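Local atomic coordinates of L-lysine 6-monooxygenase (Pseudomonas syringae pv. tomato, PDB entry 5CQF), a protein that probably hydroxylates the side-chain amine of L-lysine, using FAD and NADPH, as a step in siderophore biosynthesis. Residues A[64-78]-A[107-119]. Sequence-based numbering, arbitrary orientation.
Sequences LAGTDINHHVFRDLV and RPASRHEWSDYLG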
# COMPACT_ATOMS: atom_id res chain seq x y z
N LEU A 64 -23.34 -12.62 -1.35
CA LEU A 64 -22.05 -12.05 -1.66
C LEU A 64 -20.89 -12.90 -1.14
O LEU A 64 -19.75 -12.75 -1.61
CB LEU A 64 -21.95 -10.62 -1.14
CG LEU A 64 -22.98 -9.61 -1.68
CD1 LEU A 64 -22.42 -8.21 -1.53
CD2 LEU A 64 -23.35 -9.87 -3.14
N ALA A 65 -21.19 -13.80 -0.20
CA ALA A 65 -20.18 -14.62 0.43
C ALA A 65 -19.33 -15.36 -0.61
O ALA A 65 -19.81 -15.72 -1.68
CB ALA A 65 -20.81 -15.57 1.43
N GLY A 66 -18.05 -15.54 -0.29
CA GLY A 66 -17.06 -16.09 -1.22
C GLY A 66 -16.61 -15.22 -2.40
O GLY A 66 -15.78 -15.65 -3.20
N THR A 67 -17.15 -14.00 -2.51
CA THR A 67 -16.90 -13.15 -3.67
C THR A 67 -15.80 -12.10 -3.42
O THR A 67 -15.83 -11.40 -2.43
CB THR A 67 -18.19 -12.47 -4.14
OG1 THR A 67 -19.20 -13.47 -4.30
CG2 THR A 67 -17.95 -11.75 -5.49
N ASP A 68 -14.85 -12.03 -4.35
CA ASP A 68 -13.74 -11.07 -4.29
C ASP A 68 -14.26 -9.69 -4.69
O ASP A 68 -14.53 -9.44 -5.86
CB ASP A 68 -12.58 -11.52 -5.20
CG ASP A 68 -11.42 -10.56 -5.21
OD1 ASP A 68 -11.40 -9.65 -4.35
OD2 ASP A 68 -10.51 -10.70 -6.08
N ILE A 69 -14.41 -8.83 -3.69
CA ILE A 69 -14.91 -7.44 -3.91
C ILE A 69 -13.75 -6.47 -3.85
O ILE A 69 -13.93 -5.27 -3.65
CB ILE A 69 -16.05 -6.99 -2.91
CG1 ILE A 69 -15.76 -7.31 -1.44
CG2 ILE A 69 -17.37 -7.65 -3.25
CD1 ILE A 69 -14.62 -6.56 -0.81
N ASN A 70 -12.54 -6.98 -4.02
CA ASN A 70 -11.37 -6.13 -4.07
C ASN A 70 -11.21 -5.71 -5.54
O ASN A 70 -10.37 -6.24 -6.30
CB ASN A 70 -10.16 -6.86 -3.49
CG ASN A 70 -8.94 -6.00 -3.39
OD1 ASN A 70 -8.85 -4.96 -4.00
ND2 ASN A 70 -7.96 -6.46 -2.64
N HIS A 71 -12.11 -4.81 -5.94
CA HIS A 71 -12.13 -4.22 -7.26
C HIS A 71 -12.56 -2.76 -7.19
O HIS A 71 -13.05 -2.25 -6.16
CB HIS A 71 -13.04 -5.01 -8.21
CG HIS A 71 -14.46 -5.11 -7.79
ND1 HIS A 71 -15.29 -4.01 -7.70
CD2 HIS A 71 -15.23 -6.18 -7.47
CE1 HIS A 71 -16.50 -4.39 -7.33
NE2 HIS A 71 -16.50 -5.71 -7.20
N HIS A 72 -12.38 -2.09 -8.31
CA HIS A 72 -12.63 -0.68 -8.38
C HIS A 72 -14.13 -0.43 -8.22
O HIS A 72 -14.97 -1.22 -8.62
CB HIS A 72 -12.08 -0.10 -9.69
CG HIS A 72 -11.93 1.36 -9.63
ND1 HIS A 72 -12.94 2.20 -10.01
CD2 HIS A 72 -10.96 2.13 -9.10
CE1 HIS A 72 -12.58 3.44 -9.76
NE2 HIS A 72 -11.38 3.42 -9.20
N VAL A 73 -14.44 0.72 -7.63
CA VAL A 73 -15.79 1.13 -7.31
C VAL A 73 -16.68 1.37 -8.57
O VAL A 73 -17.86 1.25 -8.49
CB VAL A 73 -15.69 2.30 -6.29
CG1 VAL A 73 -15.41 3.63 -6.98
CG2 VAL A 73 -16.89 2.37 -5.40
N PHE A 74 -16.12 1.60 -9.75
CA PHE A 74 -16.88 1.72 -10.99
C PHE A 74 -17.46 0.42 -11.48
O PHE A 74 -18.37 0.42 -12.32
CB PHE A 74 -16.01 2.22 -12.15
CG PHE A 74 -15.60 3.66 -12.05
CD1 PHE A 74 -16.38 4.59 -11.39
CD2 PHE A 74 -14.44 4.08 -12.66
CE1 PHE A 74 -15.99 5.92 -11.33
CE2 PHE A 74 -14.06 5.41 -12.63
CZ PHE A 74 -14.82 6.33 -11.94
N ARG A 75 -16.95 -0.69 -10.97
CA ARG A 75 -17.35 -2.00 -11.41
C ARG A 75 -18.49 -2.46 -10.51
O ARG A 75 -18.36 -3.45 -9.76
CB ARG A 75 -16.15 -2.92 -11.43
CG ARG A 75 -15.10 -2.35 -12.38
CD ARG A 75 -13.85 -3.21 -12.61
NE ARG A 75 -14.23 -4.56 -12.96
CZ ARG A 75 -13.66 -5.66 -12.47
NH1 ARG A 75 -12.66 -5.58 -11.59
NH2 ARG A 75 -14.12 -6.85 -12.87
N ASP A 76 -19.60 -1.72 -10.64
CA ASP A 76 -20.83 -1.88 -9.88
C ASP A 76 -21.88 -2.51 -10.80
O ASP A 76 -21.51 -3.06 -11.84
CB ASP A 76 -21.29 -0.51 -9.31
CG ASP A 76 -21.68 0.53 -10.38
OD1 ASP A 76 -22.06 0.20 -11.50
OD2 ASP A 76 -21.58 1.74 -10.09
N LEU A 77 -23.17 -2.43 -10.43
CA LEU A 77 -24.23 -3.13 -11.18
C LEU A 77 -24.66 -2.44 -12.44
O LEU A 77 -25.46 -3.03 -13.18
CB LEU A 77 -25.49 -3.35 -10.33
CG LEU A 77 -25.37 -4.46 -9.30
CD1 LEU A 77 -26.56 -4.38 -8.37
CD2 LEU A 77 -25.26 -5.85 -9.93
N VAL A 78 -24.21 -1.21 -12.68
CA VAL A 78 -24.71 -0.45 -13.87
C VAL A 78 -23.71 0.33 -14.66
O VAL A 78 -23.85 0.45 -15.87
CB VAL A 78 -25.84 0.54 -13.50
CG1 VAL A 78 -27.00 -0.23 -12.92
CG2 VAL A 78 -25.37 1.61 -12.51
N ARG A 107 -9.23 2.19 0.76
CA ARG A 107 -9.38 0.76 0.54
C ARG A 107 -10.62 0.55 -0.30
O ARG A 107 -11.43 1.46 -0.47
CB ARG A 107 -9.49 0.00 1.88
CG ARG A 107 -10.67 0.40 2.77
CD ARG A 107 -11.06 -0.66 3.79
NE ARG A 107 -12.07 -0.18 4.74
CZ ARG A 107 -13.38 -0.09 4.51
NH1 ARG A 107 -13.93 -0.44 3.34
NH2 ARG A 107 -14.19 0.34 5.47
N PRO A 108 -10.77 -0.65 -0.85
CA PRO A 108 -12.01 -0.92 -1.55
C PRO A 108 -13.15 -1.06 -0.57
O PRO A 108 -12.92 -1.24 0.61
CB PRO A 108 -11.76 -2.23 -2.29
CG PRO A 108 -10.37 -2.65 -1.96
CD PRO A 108 -9.86 -1.80 -0.85
N ALA A 109 -14.37 -0.92 -1.07
CA ALA A 109 -15.57 -0.97 -0.32
C ALA A 109 -15.68 -2.35 0.26
O ALA A 109 -15.25 -3.30 -0.37
CB ALA A 109 -16.75 -0.73 -1.24
N SER A 110 -16.33 -2.48 1.41
CA SER A 110 -16.45 -3.75 2.06
C SER A 110 -17.61 -4.53 1.49
O SER A 110 -18.51 -3.98 0.85
CB SER A 110 -16.62 -3.58 3.58
OG SER A 110 -17.88 -2.98 3.87
N ARG A 111 -17.56 -5.83 1.70
CA ARG A 111 -18.69 -6.68 1.42
C ARG A 111 -19.98 -6.11 2.00
O ARG A 111 -21.01 -6.10 1.34
CB ARG A 111 -18.43 -8.05 2.02
CG ARG A 111 -19.61 -9.00 1.86
CD ARG A 111 -19.15 -10.44 1.91
NE ARG A 111 -18.12 -10.69 0.90
CZ ARG A 111 -17.46 -11.84 0.78
NH1 ARG A 111 -17.75 -12.85 1.59
NH2 ARG A 111 -16.52 -11.97 -0.15
N HIS A 112 -19.93 -5.68 3.24
CA HIS A 112 -21.12 -5.15 3.91
C HIS A 112 -21.67 -3.92 3.16
O HIS A 112 -22.87 -3.81 2.94
CB HIS A 112 -20.78 -4.89 5.39
CG HIS A 112 -21.81 -4.12 6.15
ND1 HIS A 112 -23.09 -4.58 6.36
CD2 HIS A 112 -21.71 -2.96 6.84
CE1 HIS A 112 -23.76 -3.71 7.10
NE2 HIS A 112 -22.94 -2.72 7.40
N GLU A 113 -20.77 -3.04 2.71
CA GLU A 113 -21.18 -1.88 1.94
C GLU A 113 -21.78 -2.27 0.59
O GLU A 113 -22.85 -1.75 0.21
CB GLU A 113 -20.04 -0.85 1.80
CG GLU A 113 -20.56 0.49 1.25
CD GLU A 113 -19.62 1.68 1.39
OE1 GLU A 113 -18.37 1.52 1.47
OE2 GLU A 113 -20.12 2.83 1.39
N TRP A 114 -21.15 -3.18 -0.13
CA TRP A 114 -21.73 -3.65 -1.40
C TRP A 114 -23.11 -4.29 -1.22
O TRP A 114 -23.99 -4.09 -2.06
CB TRP A 114 -20.81 -4.64 -2.10
CG TRP A 114 -19.63 -4.03 -2.74
CD1 TRP A 114 -18.32 -4.14 -2.35
CD2 TRP A 114 -19.63 -3.22 -3.89
NE1 TRP A 114 -17.51 -3.44 -3.21
CE2 TRP A 114 -18.31 -2.88 -4.17
CE3 TRP A 114 -20.64 -2.75 -4.73
CZ2 TRP A 114 -17.97 -2.08 -5.21
CZ3 TRP A 114 -20.30 -1.94 -5.76
CH2 TRP A 114 -19.00 -1.61 -5.99
N SER A 115 -23.31 -5.04 -0.14
CA SER A 115 -24.65 -5.56 0.21
C SER A 115 -25.68 -4.46 0.37
O SER A 115 -26.77 -4.51 -0.23
CB SER A 115 -24.64 -6.35 1.53
OG SER A 115 -23.88 -7.52 1.36
N ASP A 116 -25.34 -3.47 1.20
CA ASP A 116 -26.21 -2.32 1.40
C ASP A 116 -26.54 -1.63 0.09
O ASP A 116 -27.70 -1.30 -0.19
CB ASP A 116 -25.57 -1.31 2.35
CG ASP A 116 -26.56 -0.26 2.82
OD1 ASP A 116 -27.48 -0.64 3.56
OD2 ASP A 116 -26.46 0.92 2.46
N TYR A 117 -25.51 -1.41 -0.74
CA TYR A 117 -25.72 -0.85 -2.08
C TYR A 117 -26.72 -1.67 -2.84
O TYR A 117 -27.65 -1.17 -3.44
CB TYR A 117 -24.39 -0.80 -2.85
CG TYR A 117 -24.51 -0.59 -4.36
CD1 TYR A 117 -24.97 0.60 -4.89
CD2 TYR A 117 -24.14 -1.61 -5.25
CE1 TYR A 117 -25.06 0.78 -6.27
CE2 TYR A 117 -24.22 -1.44 -6.62
CZ TYR A 117 -24.68 -0.27 -7.12
OH TYR A 117 -24.78 -0.13 -8.47
N LEU A 118 -26.53 -2.98 -2.79
CA LEU A 118 -27.35 -3.87 -3.55
C LEU A 118 -28.81 -3.82 -3.09
O LEU A 118 -29.73 -3.82 -3.91
CB LEU A 118 -26.76 -5.27 -3.41
CG LEU A 118 -27.65 -6.35 -3.97
CD1 LEU A 118 -27.46 -6.40 -5.47
CD2 LEU A 118 -27.31 -7.67 -3.31
N GLY A 119 -29.04 -3.77 -1.79
CA GLY A 119 -30.41 -3.52 -1.27
C GLY A 119 -30.92 -2.15 -1.70
O GLY A 119 -32.09 -1.97 -2.00
O HOH W 1 -14.81 -2.67 -3.44
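Residues 64-78, a loop without regular helix or strand, wrap along the first turns of the helix that starts at Arg111; the chains come nearest at Asn70 and Pro108, whose CA atoms are 5.8 Å apart, and Ile69 lies across from Arg111. Trp114 fills the middle. Trp114 CD1 packs against Ile69 CB at 3.7 Å, while the far end of the indole meets His71, with His71 CE1 3.5 Å from Trp114 CZ2 and the two planes inclined at 51°. Val73 O and Asp76 CB lie at the edge of the six-membered ring. The buried indole N-H is satisfied by a water in the ring plane, 2.8 Å from Trp114 NE1; this water lies within hydrogen-bonding distance of Ile69 O and Ala109 O, placed to link the indole to the backbone of both segments. At the N-terminal end of the helix, Arg111 runs under the type II turn Leu64-Thr67. Its chain bends at chi3 (-55°), laying the guanidinium flat beneath Leu64 O, which sits 3.4 Å above the plane, over its centre. Arg111 NH2 comes to Thr67 O at the guanidinium edge, but so closely that the bond is doubtful in detail; NH1 forms a salt bridge with Glu218, and NE is buried without a partner in the model. Further along, Leu64 CD1 rests on Ser115 OG at 3.3 Å. Tyr117 OH receives a weak bond from Leu77 N (3.4 Å) and also bonds to Phe87 O. Leu77 CD1 meets Leu118 CD1 at 3.6 Å, and both leucines touch Ile26 of helix 23-37. Ser110 N-caps the helix, its OG accepting from Glu113 N and bonding Glu299 of a third subunit. The loop after helix 57-64 thus packs on the start of helix 111-125, its leucine end abutting helix 23-37 of the probable Rossmann-type FAD-binding region.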